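Local atomic coordinates of bifunctional dTDP-4-dehydrorhamnose 3,5-epimerase/dTDP-4-dehydrorhamnose reductase (Arabidopsis thaliana, PDB entry 4QQR), a protein that converts dTDP-4-dehydro-6-deoxy-glucose into dTDP-L-rhamnose by epimerizing the sugar at C3' and C5' and then reducing its 4-keto group with NADPH. Residues A[22-27]-A[69-74]; A[168-173]-A[179-184]; A[232-237]-A[244-249]; A[270-273]-A[278-281]. All blocks are in the same frame, centred on the assembly; numbering follows the deposited sequence.

Contact 1 (A[22-27]-A[69-74]); sequences GWIGGL and GVTGRP. With SO4 (sulfate ion), chain H.
The methyl CG2 of Thr71 wedges between the side chains of Trp23 and Ile24 at the start of helix 23-34. Here the glycine-rich turn of the Rossmann fold, which supplies Gly22 and Gly25 of its GxxGxxG pattern, meets the loop that follows strand 63-66. Trp23 and Thr71 cross nearly at right angles, and CG2 comes obliquely to the six-membered part of the indole, 3.3 Å from Trp23 CE3. On its Ile24 side the same methyl lies 3.5 Å from Ile24 CG1, with Ile24 CD1 a little farther off. The threonine torsion divides its two branches: OG1 stands beside the backbone N, anti to the carbonyl carbon (chi1 -46°), which leaves CG2 anti to N to take the apolar contacts. Ile24 N points almost straight at Thr71 OG1, a weak bond of 3.3 Å with an angle of 174° at the hydrogen. Thr71 OG1 in turn donates to O3 of a bound sulfate at 3.1 Å. Trp23 N donates to that oxygen too, although the bond is modelled too short for its length to be relied on. Gly22, the N-cap residue, brings no side chain into the place the anion occupies. A sulfate at this helix N-terminus is consistent with the pocket for the cofactor's phosphates, since Trp23, Ile24 and Gly69 to Thr71 are inferred to bind NADPH. Beyond the segments, Leu200 of helix 200-212 packs on both Trp23 and Ile24. Val70 also borders the sulfate, its CG1 3.6 Å from sulfate O1.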
loop_
_atom_site.group_PDB
_atom_site.type_symbol
_atom_site.label_atom_id
_atom_site.label_comp_id
_atom_site.label_asym_id
_atom_site.label_seq_id
_atom_site.Cartn_x
_atom_site.Cartn_y
_atom_site.Cartn_z
ATOM N N GLY A 22 -9.016 17.713 12.517
ATOM C CA GLY A 22 -10.175 17.017 11.985
ATOM C C GLY A 22 -11.361 16.798 12.911
ATOM O O GLY A 22 -11.339 17.197 14.073
ATOM N N TRP A 23 -12.395 16.143 12.395
ATOM C CA TRP A 23 -13.643 15.982 13.130
ATOM C C TRP A 23 -13.464 15.083 14.360
ATOM O O TRP A 23 -13.596 15.538 15.496
ATOM C CB TRP A 23 -14.751 15.470 12.192
ATOM C CG TRP A 23 -16.166 15.476 12.769
ATOM C CD1 TRP A 23 -16.586 16.085 13.918
ATOM C CD2 TRP A 23 -17.325 14.834 12.215
ATOM N NE1 TRP A 23 -17.929 15.867 14.110
ATOM C CE2 TRP A 23 -18.406 15.104 13.081
ATOM C CE3 TRP A 23 -17.556 14.070 11.067
ATOM C CZ2 TRP A 23 -19.694 14.624 12.840
ATOM C CZ3 TRP A 23 -18.833 13.594 10.828
ATOM C CH2 TRP A 23 -19.887 13.868 11.715
ATOM N N ILE A 24 -13.155 13.810 14.133
ATOM C CA ILE A 24 -12.938 12.852 15.219
ATOM C C ILE A 24 -11.810 13.246 16.207
ATOM O O ILE A 24 -11.973 13.159 17.435
ATOM C CB ILE A 24 -12.701 11.445 14.631
ATOM C CG1 ILE A 24 -14.004 10.917 14.036
ATOM C CG2 ILE A 24 -12.168 10.463 15.686
ATOM C CD1 ILE A 24 -13.860 9.544 13.397
ATOM N N GLY A 25 -10.675 13.678 15.663
ATOM C CA GLY A 25 -9.536 14.073 16.476
ATOM C C GLY A 25 -9.868 15.209 17.423
ATOM O O GLY A 25 -9.420 15.230 18.579
ATOM N N GLY A 26 -10.659 16.160 16.923
ATOM C CA GLY A 26 -11.189 17.226 17.749
ATOM C C GLY A 26 -12.129 16.701 18.815
ATOM O O GLY A 26 -12.057 17.127 19.970
ATOM N N LEU A 27 -13.007 15.775 18.433
ATOM C CA LEU A 27 -13.982 15.211 19.367
ATOM C C LEU A 27 -13.309 14.415 20.467
ATOM O O LEU A 27 -13.704 14.499 21.635
ATOM C CB LEU A 27 -15.010 14.343 18.639
ATOM C CG LEU A 27 -15.935 15.147 17.718
ATOM C CD1 LEU A 27 -16.942 14.230 17.035
ATOM C CD2 LEU A 27 -16.632 16.293 18.483
ATOM N N GLY A 69 -6.901 11.315 9.577
ATOM C CA GLY A 69 -7.872 11.614 8.555
ATOM C C GLY A 69 -8.278 10.351 7.866
ATOM O O GLY A 69 -7.735 9.288 8.160
ATOM N N VAL A 70 -9.282 10.466 7.003
ATOM C CA VAL A 70 -10.110 11.669 6.953
ATOM C C VAL A 70 -11.407 11.254 7.615
ATOM O O VAL A 70 -11.805 10.091 7.508
ATOM C CB VAL A 70 -10.353 12.148 5.498
ATOM C CG1 VAL A 70 -11.689 12.873 5.356
ATOM C CG2 VAL A 70 -9.204 13.036 5.031
ATOM N N THR A 71 -12.057 12.162 8.326
ATOM C CA THR A 71 -13.352 11.805 8.870
ATOM C C THR A 71 -14.439 11.791 7.766
ATOM O O THR A 71 -14.923 12.847 7.331
ATOM C CB THR A 71 -13.748 12.685 10.092
ATOM O OG1 THR A 71 -12.641 12.789 11.003
ATOM C CG2 THR A 71 -14.934 12.074 10.820
ATOM N N GLY A 72 -14.788 10.585 7.306
ATOM C CA GLY A 72 -15.901 10.389 6.386
ATOM C C GLY A 72 -15.551 10.300 4.909
ATOM O O GLY A 72 -14.490 9.774 4.536
ATOM N N ARG A 73 -16.464 10.814 4.073
ATOM C CA ARG A 73 -16.303 10.848 2.609
ATOM C C ARG A 73 -15.418 12.014 2.160
ATOM O O ARG A 73 -15.779 13.188 2.298
ATOM C CB ARG A 73 -17.665 10.890 1.895
ATOM N N PRO A 74 -14.249 11.681 1.624
ATOM C CA PRO A 74 -13.296 12.695 1.167
ATOM C C PRO A 74 -12.878 12.452 -0.274
ATOM O O PRO A 74 -12.298 11.409 -0.574
ATOM C CB PRO A 74 -12.103 12.480 2.095
ATOM C CG PRO A 74 -12.148 11.024 2.408
ATOM C CD PRO A 74 -13.604 10.648 2.454
HETATM S S SO4 H . -12.080 15.846 8.561
HETATM O O1 SO4 H . -13.048 14.953 7.914
HETATM O O2 SO4 H . -10.754 15.494 8.044
HETATM O O3 SO4 H . -12.117 15.646 10.011
HETATM O O4 SO4 H . -12.374 17.261 8.288
#

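Contact 2 (A[168-173]-A[179-184]); sequences MPISSD and NFITKI
Asn179, the N-cap of helix 180-186, also clasps through its side-chain amide the loop that leaves strand 161-166 of the Rossmann sheet, bridging Ser171 and Asp173. ND2 donates to Ser171 O at 2.8 Å and to Asp173 O at 3.2 Å. The serine oxygen lies almost in the amide plane, whereas that of Asp173 is tilted some 20° from it; both carbonyls are approached from above their own planes. With CG anti to the backbone N (chi1 -167°), the amide can face the loop through ND2 while OD1 turns back to accept the capping bond from Ile181 N. The backbone adds Phe180 N to Pro169 O at 3.2 Å, the donor in the carbonyl plane. The loop also braces itself through an ST turn, in which Ser171 OG accepts from Asp173 N.

Outward from these bonds the contact is apolar. Met168 runs alongside Phe180, pointing the same way, and covers one ring face in a Met-aromatic contact, SD 4.5 Å from the centroid. CG joins it over that face as a CH-pi partner, and Ile184 CG1 takes the opposite face. Trp23, a residue inferred to bind NADPH, packs against Pro169, Ser171 and Asn179. Beside the cap, Ile170 and Ile181 cross at about a right angle, Ile170 CD1 meeting Ile181 CG1 at 3.7 Å.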
loop_
_atom_site.group_PDB
_atom_site.type_symbol
_atom_site.label_atom_id
_atom_site.label_comp_id
_atom_site.label_asym_id
_atom_site.label_seq_id
_atom_site.Cartn_x
_atom_site.Cartn_y
_atom_site.Cartn_z
ATOM N N MET A 168 -19.981 6.551 7.282
ATOM C CA MET A 168 -20.868 7.722 7.331
ATOM C C MET A 168 -21.028 8.351 8.711
ATOM O O MET A 168 -22.138 8.353 9.250
ATOM C CB MET A 168 -22.260 7.345 6.805
ATOM C CG MET A 168 -22.302 7.054 5.311
ATOM S SD MET A 168 -23.429 5.699 4.911
ATOM C CE MET A 168 -23.925 6.167 3.255
ATOM N N PRO A 169 -19.934 8.889 9.288
ATOM C CA PRO A 169 -19.975 9.328 10.698
ATOM C C PRO A 169 -21.060 10.374 10.962
ATOM O O PRO A 169 -21.321 11.217 10.093
ATOM C CB PRO A 169 -18.580 9.909 10.933
ATOM C CG PRO A 169 -18.036 10.201 9.558
ATOM C CD PRO A 169 -18.664 9.225 8.625
ATOM N N ILE A 170 -21.675 10.300 12.146
ATOM C CA ILE A 170 -22.842 11.124 12.528
ATOM C C ILE A 170 -22.725 11.670 13.953
ATOM O O ILE A 170 -22.251 10.988 14.855
ATOM C CB ILE A 170 -24.146 10.296 12.421
ATOM C CG1 ILE A 170 -24.718 10.363 11.006
ATOM C CG2 ILE A 170 -25.188 10.738 13.443
ATOM C CD1 ILE A 170 -25.840 9.381 10.773
ATOM N N SER A 171 -23.171 12.901 14.157
ATOM C CA SER A 171 -22.994 13.569 15.438
ATOM C C SER A 171 -24.295 14.199 15.931
ATOM O O SER A 171 -25.221 14.424 15.149
ATOM C CB SER A 171 -21.924 14.653 15.299
ATOM O OG SER A 171 -21.826 15.448 16.457
ATOM N N SER A 172 -24.349 14.485 17.230
ATOM C CA SER A 172 -25.427 15.270 17.806
ATOM C C SER A 172 -25.310 16.745 17.374
ATOM O O SER A 172 -26.243 17.520 17.528
ATOM C CB SER A 172 -25.396 15.168 19.328
ATOM O OG SER A 172 -24.265 15.848 19.834
ATOM N N ASP A 173 -24.158 17.120 16.829
ATOM C CA ASP A 173 -23.929 18.476 16.341
ATOM C C ASP A 173 -24.406 18.580 14.888
ATOM O O ASP A 173 -23.666 18.266 13.951
ATOM C CB ASP A 173 -22.433 18.807 16.439
ATOM C CG ASP A 173 -22.128 20.287 16.245
ATOM O OD1 ASP A 173 -21.762 20.952 17.242
ATOM O OD2 ASP A 173 -22.229 20.779 15.099
ATOM N N ASN A 179 -21.095 16.021 9.145
ATOM C CA ASN A 179 -22.150 15.143 9.630
ATOM C C ASN A 179 -22.996 14.588 8.487
ATOM O O ASN A 179 -23.481 15.338 7.650
ATOM C CB ASN A 179 -23.005 15.905 10.656
ATOM C CG ASN A 179 -23.927 15.001 11.464
ATOM O OD1 ASN A 179 -24.503 14.036 10.945
ATOM N ND2 ASN A 179 -24.082 15.322 12.745
ATOM N N PHE A 180 -23.163 13.270 8.447
ATOM C CA PHE A 180 -23.838 12.649 7.319
ATOM C C PHE A 180 -25.286 13.094 7.228
ATOM O O PHE A 180 -25.800 13.307 6.130
ATOM C CB PHE A 180 -23.771 11.128 7.376
ATOM C CG PHE A 180 -24.483 10.452 6.231
ATOM C CD1 PHE A 180 -23.859 10.292 5.010
ATOM C CD2 PHE A 180 -25.780 9.988 6.373
ATOM C CE1 PHE A 180 -24.511 9.675 3.952
ATOM C CE2 PHE A 180 -26.434 9.375 5.320
ATOM C CZ PHE A 180 -25.794 9.217 4.107
ATOM N N ILE A 181 -25.928 13.227 8.385
ATOM C CA ILE A 181 -27.296 13.731 8.463
ATOM C C ILE A 181 -27.445 15.094 7.784
ATOM O O ILE A 181 -28.269 15.247 6.875
ATOM C CB ILE A 181 -27.776 13.870 9.927
ATOM C CG1 ILE A 181 -27.761 12.515 10.642
ATOM C CG2 ILE A 181 -29.177 14.462 9.980
ATOM C CD1 ILE A 181 -28.208 12.604 12.081
ATOM N N THR A 182 -26.655 16.080 8.208
ATOM C CA THR A 182 -26.817 17.416 7.640
ATOM C C THR A 182 -26.453 17.515 6.151
ATOM O O THR A 182 -27.007 18.362 5.448
ATOM C CB THR A 182 -26.101 18.512 8.435
ATOM O OG1 THR A 182 -25.059 19.081 7.633
ATOM C CG2 THR A 182 -25.558 17.957 9.719
ATOM N N LYS A 183 -25.541 16.665 5.680
ATOM C CA LYS A 183 -25.309 16.533 4.248
ATOM C C LYS A 183 -26.635 16.219 3.581
ATOM O O LYS A 183 -27.164 17.018 2.812
ATOM C CB LYS A 183 -24.339 15.386 3.944
ATOM C CG LYS A 183 -22.869 15.663 4.226
ATOM C CD LYS A 183 -22.019 14.481 3.796
ATOM C CE LYS A 183 -20.548 14.764 3.970
ATOM N NZ LYS A 183 -19.724 13.668 3.368
ATOM N N ILE A 184 -27.158 15.042 3.906
ATOM C CA ILE A 184 -28.398 14.521 3.347
ATOM C C ILE A 184 -29.603 15.436 3.565
ATOM O O ILE A 184 -30.441 15.576 2.684
ATOM C CB ILE A 184 -28.679 13.133 3.922
ATOM C CG1 ILE A 184 -27.508 12.225 3.578
ATOM C CG2 ILE A 184 -29.953 12.553 3.376
ATOM C CD1 ILE A 184 -27.135 12.284 2.125
#

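Contact 3 (A[232-237]-A[244-249]); sequences ILEMYR and FTWKNF
Leu233 packs over one face of the Trp246 indole, the closely fitted half of a contact that loosens toward the two charged side chains at its margin. Leu233 CB stands 3.5 Å from the centroid of the six-membered ring and almost exactly on the normal, a CH-pi contact over the face. CD2 continues across the five-membered ring, 3.6 Å from Trp246 CD1; the two side chains run past one another with opposite headings. Trp246 CG sits between its backbone N and carbonyl carbon (chi1 75°), which folds the ring back onto the helix. Leu233 CG also touches the edge of Phe244 at CE1, 3.6 Å away. One face of Phe244 receives the edge of Tyr236 in a T-shaped pair, with centroids 5.1 Å apart and planes at 71°; Tyr236 CD2 makes the closest approach, over Phe244 CG.

The segments are the middle of helix 229-239 and the chain that returns after it to strand 247-248, a short strand that pairs in parallel with 189-190. Leu233 and Trp246 both pack on Val190 of that partner strand, and Leu233 reaches Ile184 of helix 180-186 as well. The polar edge of the indole is held by Asn230, whose OD1 accepts from Trp246 NE1.

On the looser side, Glu234 meets the far end of the indole with its backbone N and the aliphatic part of its side chain, CG lying 3.7 Å from Trp246 CH2. Arg237 bends at chi3 and crosses the tryptophan at about a right angle, with NH1 obliquely placed 4.1 Å from Trp246 CH2.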
loop_
_atom_site.group_PDB
_atom_site.type_symbol
_atom_site.label_atom_id
_atom_site.label_comp_id
_atom_site.label_asym_id
_atom_site.label_seq_id
_atom_site.Cartn_x
_atom_site.Cartn_y
_atom_site.Cartn_z
ATOM N N ILE A 232 -33.913 8.220 7.911
ATOM C CA ILE A 232 -33.215 9.289 8.600
ATOM C C ILE A 232 -33.920 10.628 8.423
ATOM O O ILE A 232 -34.221 11.308 9.404
ATOM C CB ILE A 232 -31.764 9.389 8.112
ATOM C CG1 ILE A 232 -30.949 8.207 8.657
ATOM C CG2 ILE A 232 -31.139 10.727 8.525
ATOM C CD1 ILE A 232 -29.507 8.143 8.131
ATOM N N LEU A 233 -34.184 10.993 7.170
ATOM C CA LEU A 233 -34.876 12.246 6.855
ATOM C C LEU A 233 -36.224 12.347 7.567
ATOM O O LEU A 233 -36.614 13.429 8.012
ATOM C CB LEU A 233 -35.043 12.426 5.332
ATOM C CG LEU A 233 -34.033 13.262 4.512
ATOM C CD1 LEU A 233 -32.731 13.514 5.252
ATOM C CD2 LEU A 233 -33.737 12.649 3.147
ATOM N N GLU A 234 -36.929 11.218 7.677
ATOM C CA GLU A 234 -38.208 11.187 8.385
ATOM C C GLU A 234 -37.990 11.567 9.843
ATOM O O GLU A 234 -38.751 12.348 10.405
ATOM C CB GLU A 234 -38.863 9.803 8.304
ATOM C CG GLU A 234 -39.375 9.406 6.939
ATOM C CD GLU A 234 -39.349 7.907 6.743
ATOM O OE1 GLU A 234 -39.580 7.449 5.603
ATOM O OE2 GLU A 234 -39.080 7.176 7.727
ATOM N N MET A 235 -36.940 11.022 10.446
ATOM C CA MET A 235 -36.575 11.393 11.809
ATOM C C MET A 235 -36.133 12.846 11.920
ATOM O O MET A 235 -36.381 13.504 12.927
ATOM C CB MET A 235 -35.477 10.481 12.347
ATOM C CG MET A 235 -35.879 9.029 12.408
ATOM S SD MET A 235 -34.586 8.055 13.184
ATOM C CE MET A 235 -35.268 6.415 13.003
ATOM N N TYR A 236 -35.473 13.351 10.891
ATOM C CA TYR A 236 -35.118 14.761 10.865
ATOM C C TYR A 236 -36.386 15.597 10.948
ATOM O O TYR A 236 -36.484 16.536 11.746
ATOM C CB TYR A 236 -34.366 15.097 9.572
ATOM C CG TYR A 236 -33.785 16.487 9.580
ATOM C CD1 TYR A 236 -32.637 16.770 10.312
ATOM C CD2 TYR A 236 -34.389 17.523 8.872
ATOM C CE1 TYR A 236 -32.099 18.032 10.332
ATOM C CE2 TYR A 236 -33.857 18.804 8.891
ATOM C CZ TYR A 236 -32.708 19.047 9.620
ATOM O OH TYR A 236 -32.165 20.314 9.658
ATOM N N ARG A 237 -37.356 15.217 10.118
ATOM C CA ARG A 237 -38.624 15.915 9.976
ATOM C C ARG A 237 -39.421 15.950 11.265
ATOM O O ARG A 237 -39.906 17.005 11.655
ATOM C CB ARG A 237 -39.458 15.282 8.859
ATOM C CG ARG A 237 -40.834 15.903 8.685
ATOM C CD ARG A 237 -41.785 14.916 8.012
ATOM N NE ARG A 237 -41.796 13.633 8.712
ATOM C CZ ARG A 237 -42.071 12.465 8.136
ATOM N NH1 ARG A 237 -42.359 12.412 6.842
ATOM N NH2 ARG A 237 -42.054 11.345 8.857
ATOM N N PHE A 244 -40.091 20.024 6.845
ATOM C CA PHE A 244 -39.021 19.544 5.958
ATOM C C PHE A 244 -39.474 18.648 4.797
ATOM O O PHE A 244 -40.336 17.773 4.960
ATOM C CB PHE A 244 -37.935 18.820 6.763
ATOM C CG PHE A 244 -36.784 18.321 5.920
ATOM C CD1 PHE A 244 -36.635 16.964 5.657
ATOM C CD2 PHE A 244 -35.852 19.216 5.392
ATOM C CE1 PHE A 244 -35.577 16.501 4.887
ATOM C CE2 PHE A 244 -34.795 18.769 4.622
ATOM C CZ PHE A 244 -34.654 17.406 4.364
ATOM N N THR A 245 -38.843 18.840 3.641
ATOM C CA THR A 245 -39.248 18.173 2.401
ATOM C C THR A 245 -38.058 17.557 1.680
ATOM O O THR A 245 -36.938 18.026 1.836
ATOM C CB THR A 245 -39.912 19.180 1.426
ATOM O OG1 THR A 245 -40.224 18.527 0.187
ATOM C CG2 THR A 245 -38.975 20.366 1.145
ATOM N N TRP A 246 -38.307 16.520 0.882
ATOM C CA TRP A 246 -37.262 15.905 0.070
ATOM C C TRP A 246 -37.850 15.006 -1.019
ATOM O O TRP A 246 -38.917 14.421 -0.836
ATOM C CB TRP A 246 -36.251 15.131 0.947
ATOM C CG TRP A 246 -36.734 13.801 1.479
ATOM C CD1 TRP A 246 -36.558 12.577 0.899
ATOM C CD2 TRP A 246 -37.460 13.567 2.692
ATOM N NE1 TRP A 246 -37.136 11.601 1.671
ATOM C CE2 TRP A 246 -37.692 12.181 2.779
ATOM C CE3 TRP A 246 -37.939 14.391 3.711
ATOM C CZ2 TRP A 246 -38.383 11.603 3.842
ATOM C CZ3 TRP A 246 -38.624 13.817 4.769
ATOM C CH2 TRP A 246 -38.844 12.440 4.825
ATOM N N LYS A 247 -37.157 14.905 -2.155
ATOM C CA LYS A 247 -37.544 13.966 -3.212
ATOM C C LYS A 247 -36.465 12.906 -3.417
ATOM O O LYS A 247 -35.367 13.030 -2.886
ATOM C CB LYS A 247 -37.839 14.697 -4.529
ATOM C CG LYS A 247 -39.087 15.598 -4.487
ATOM C CD LYS A 247 -39.123 16.588 -5.647
ATOM C CE LYS A 247 -37.880 17.475 -5.651
ATOM N NZ LYS A 247 -37.539 17.982 -4.285
ATOM N N ASN A 248 -36.786 11.863 -4.177
ATOM C CA ASN A 248 -35.840 10.786 -4.429
ATOM C C ASN A 248 -35.424 10.682 -5.893
ATOM O O ASN A 248 -35.901 11.430 -6.737
ATOM C CB ASN A 248 -36.424 9.443 -3.975
ATOM C CG ASN A 248 -36.639 9.370 -2.472
ATOM O OD1 ASN A 248 -37.642 8.820 -2.004
ATOM N ND2 ASN A 248 -35.699 9.927 -1.706
ATOM N N PHE A 249 -34.538 9.735 -6.181
ATOM C CA PHE A 249 -34.130 9.427 -7.548
ATOM C C PHE A 249 -34.942 8.249 -8.088
ATOM O O PHE A 249 -35.148 7.262 -7.383
ATOM C CB PHE A 249 -32.638 9.077 -7.592
ATOM C CG PHE A 249 -31.730 10.252 -7.371
ATOM C CD1 PHE A 249 -31.416 11.107 -8.415
ATOM C CD2 PHE A 249 -31.184 10.499 -6.127
ATOM C CE1 PHE A 249 -30.576 12.192 -8.214
ATOM C CE2 PHE A 249 -30.346 11.580 -5.921
ATOM C CZ PHE A 249 -30.040 12.426 -6.963
#

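Contact 4 (A[270-273]-A[278-281]); sequences TKLK and ELMS
Leu279 faces Leu272 across the loop that links helix 270-275 to helix 282-291 in this Rossmann-type reductase. The apolar part of the contact rests on these two leucines. Their side chains cross at about a right angle and meet through single methyl branches, Leu272 CD1 lying 3.4 Å from Leu279 CD2. Leu279 CD2 also reaches Leu272 CB at 4.1 Å. The leucine pair is buried, and Leu203 of helix 200-212 packs on both members, joining the connection to the body of the reductase fold.

Polar contact comes from Lys273, at the more exposed margin. Its CG is anti to the backbone N (chi1 -174°), and bends at chi2 and chi4 bring the chain across to the loop backbone. NZ donates to Leu279 O at 3.1 Å, although the position of the ammonium group is less certain than the rest. Backbone groups of the next residue, Met280, are taken up outside the pair: N donates to Glu202 OE2, and O accepts from Asn223 ND2. The lysine methylenes pass by the same carbonyl of the loop, with Lys273 CE 3.5 Å from Leu279 O.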
loop_
_atom_site.group_PDB
_atom_site.type_symbol
_atom_site.label_atom_id
_atom_site.label_comp_id
_atom_site.label_asym_id
_atom_site.label_seq_id
_atom_site.Cartn_x
_atom_site.Cartn_y
_atom_site.Cartn_z
ATOM N N THR A 270 -21.238 -8.143 15.111
ATOM C CA THR A 270 -21.072 -9.201 16.105
ATOM C C THR A 270 -19.846 -9.018 16.997
ATOM O O THR A 270 -19.953 -9.033 18.231
ATOM C CB THR A 270 -21.013 -10.574 15.425
ATOM O OG1 THR A 270 -22.219 -10.770 14.680
ATOM C CG2 THR A 270 -20.856 -11.680 16.444
ATOM N N LYS A 271 -18.693 -8.818 16.375
ATOM C CA LYS A 271 -17.453 -8.684 17.122
ATOM C C LYS A 271 -17.434 -7.484 18.067
ATOM O O LYS A 271 -16.989 -7.615 19.196
ATOM C CB LYS A 271 -16.250 -8.665 16.178
ATOM C CG LYS A 271 -14.880 -8.656 16.854
ATOM C CD LYS A 271 -13.807 -8.620 15.787
ATOM C CE LYS A 271 -12.406 -8.682 16.348
ATOM N NZ LYS A 271 -11.444 -8.985 15.232
ATOM N N LEU A 272 -17.924 -6.327 17.628
ATOM C CA LEU A 272 -17.999 -5.152 18.514
ATOM C C LEU A 272 -19.032 -5.335 19.629
ATOM O O LEU A 272 -18.790 -4.926 20.769
ATOM C CB LEU A 272 -18.317 -3.868 17.735
ATOM C CG LEU A 272 -17.508 -2.614 18.085
ATOM C CD1 LEU A 272 -18.394 -1.415 18.347
ATOM C CD2 LEU A 272 -16.549 -2.853 19.265
ATOM N N LYS A 273 -20.173 -5.950 19.301
ATOM C CA LYS A 273 -21.253 -6.159 20.277
ATOM C C LYS A 273 -20.869 -7.150 21.367
ATOM O O LYS A 273 -21.227 -6.982 22.537
ATOM C CB LYS A 273 -22.526 -6.654 19.590
ATOM C CG LYS A 273 -23.731 -6.759 20.523
ATOM C CD LYS A 273 -24.682 -5.592 20.289
ATOM C CE LYS A 273 -25.908 -5.673 21.170
ATOM N NZ LYS A 273 -25.659 -5.073 22.482
ATOM N N GLU A 278 -23.616 -3.248 25.642
ATOM C CA GLU A 278 -24.362 -2.008 25.738
ATOM C C GLU A 278 -24.487 -1.266 24.392
ATOM O O GLU A 278 -25.188 -0.254 24.300
ATOM C CB GLU A 278 -23.630 -1.134 26.744
ATOM C CG GLU A 278 -22.255 -1.771 27.052
ATOM C CD GLU A 278 -21.211 -0.772 27.494
ATOM O OE1 GLU A 278 -20.019 -1.141 27.476
ATOM O OE2 GLU A 278 -21.587 0.366 27.867
ATOM N N LEU A 279 -23.799 -1.746 23.356
ATOM C CA LEU A 279 -23.840 -1.077 22.049
ATOM C C LEU A 279 -25.245 -1.110 21.446
ATOM O O LEU A 279 -25.823 -2.180 21.277
ATOM C CB LEU A 279 -22.842 -1.695 21.081
ATOM C CG LEU A 279 -22.731 -1.125 19.664
ATOM C CD1 LEU A 279 -22.316 0.318 19.696
ATOM C CD2 LEU A 279 -21.726 -1.920 18.873
ATOM N N MET A 280 -25.778 0.067 21.118
ATOM C CA MET A 280 -27.131 0.176 20.586
ATOM C C MET A 280 -27.175 0.166 19.059
ATOM O O MET A 280 -26.186 0.498 18.393
ATOM C CB MET A 280 -27.772 1.459 21.080
ATOM C CG MET A 280 -27.550 1.724 22.547
ATOM S SD MET A 280 -28.239 3.331 22.969
ATOM C CE MET A 280 -29.898 3.156 22.310
ATOM N N SER A 281 -28.327 -0.203 18.505
ATOM C CA SER A 281 -28.497 -0.168 17.056
ATOM C C SER A 281 -28.717 1.256 16.562
ATOM O O SER A 281 -29.033 2.148 17.354
ATOM C CB SER A 281 -29.646 -1.066 16.620
ATOM O OG SER A 281 -29.278 -2.419 16.773
#

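Along the chain the four contacts follow in series, each closing before the next opens. Contact 1 lies nearest the centre of the chain, beside the inferred NADPH pocket of the domain built on the parallel six-stranded sheet. Contact 2, centred about 12 Å away, touches it directly, Gly72 of the first packing on Pro169 of the second. Contact 2 also meets contact 3, where Ile181 packs on Tyr236, their centres about 14 Å apart, giving a continuous path of packing from the inferred cofactor pocket out to the surface near strand 247-248. Contact 4 stands apart, its nearest atoms about 9 Å from contact 3, yet helix 200-212 packs on both it and contact 1, and helix 282-291 packs on segments of contacts 2, 3 and 4.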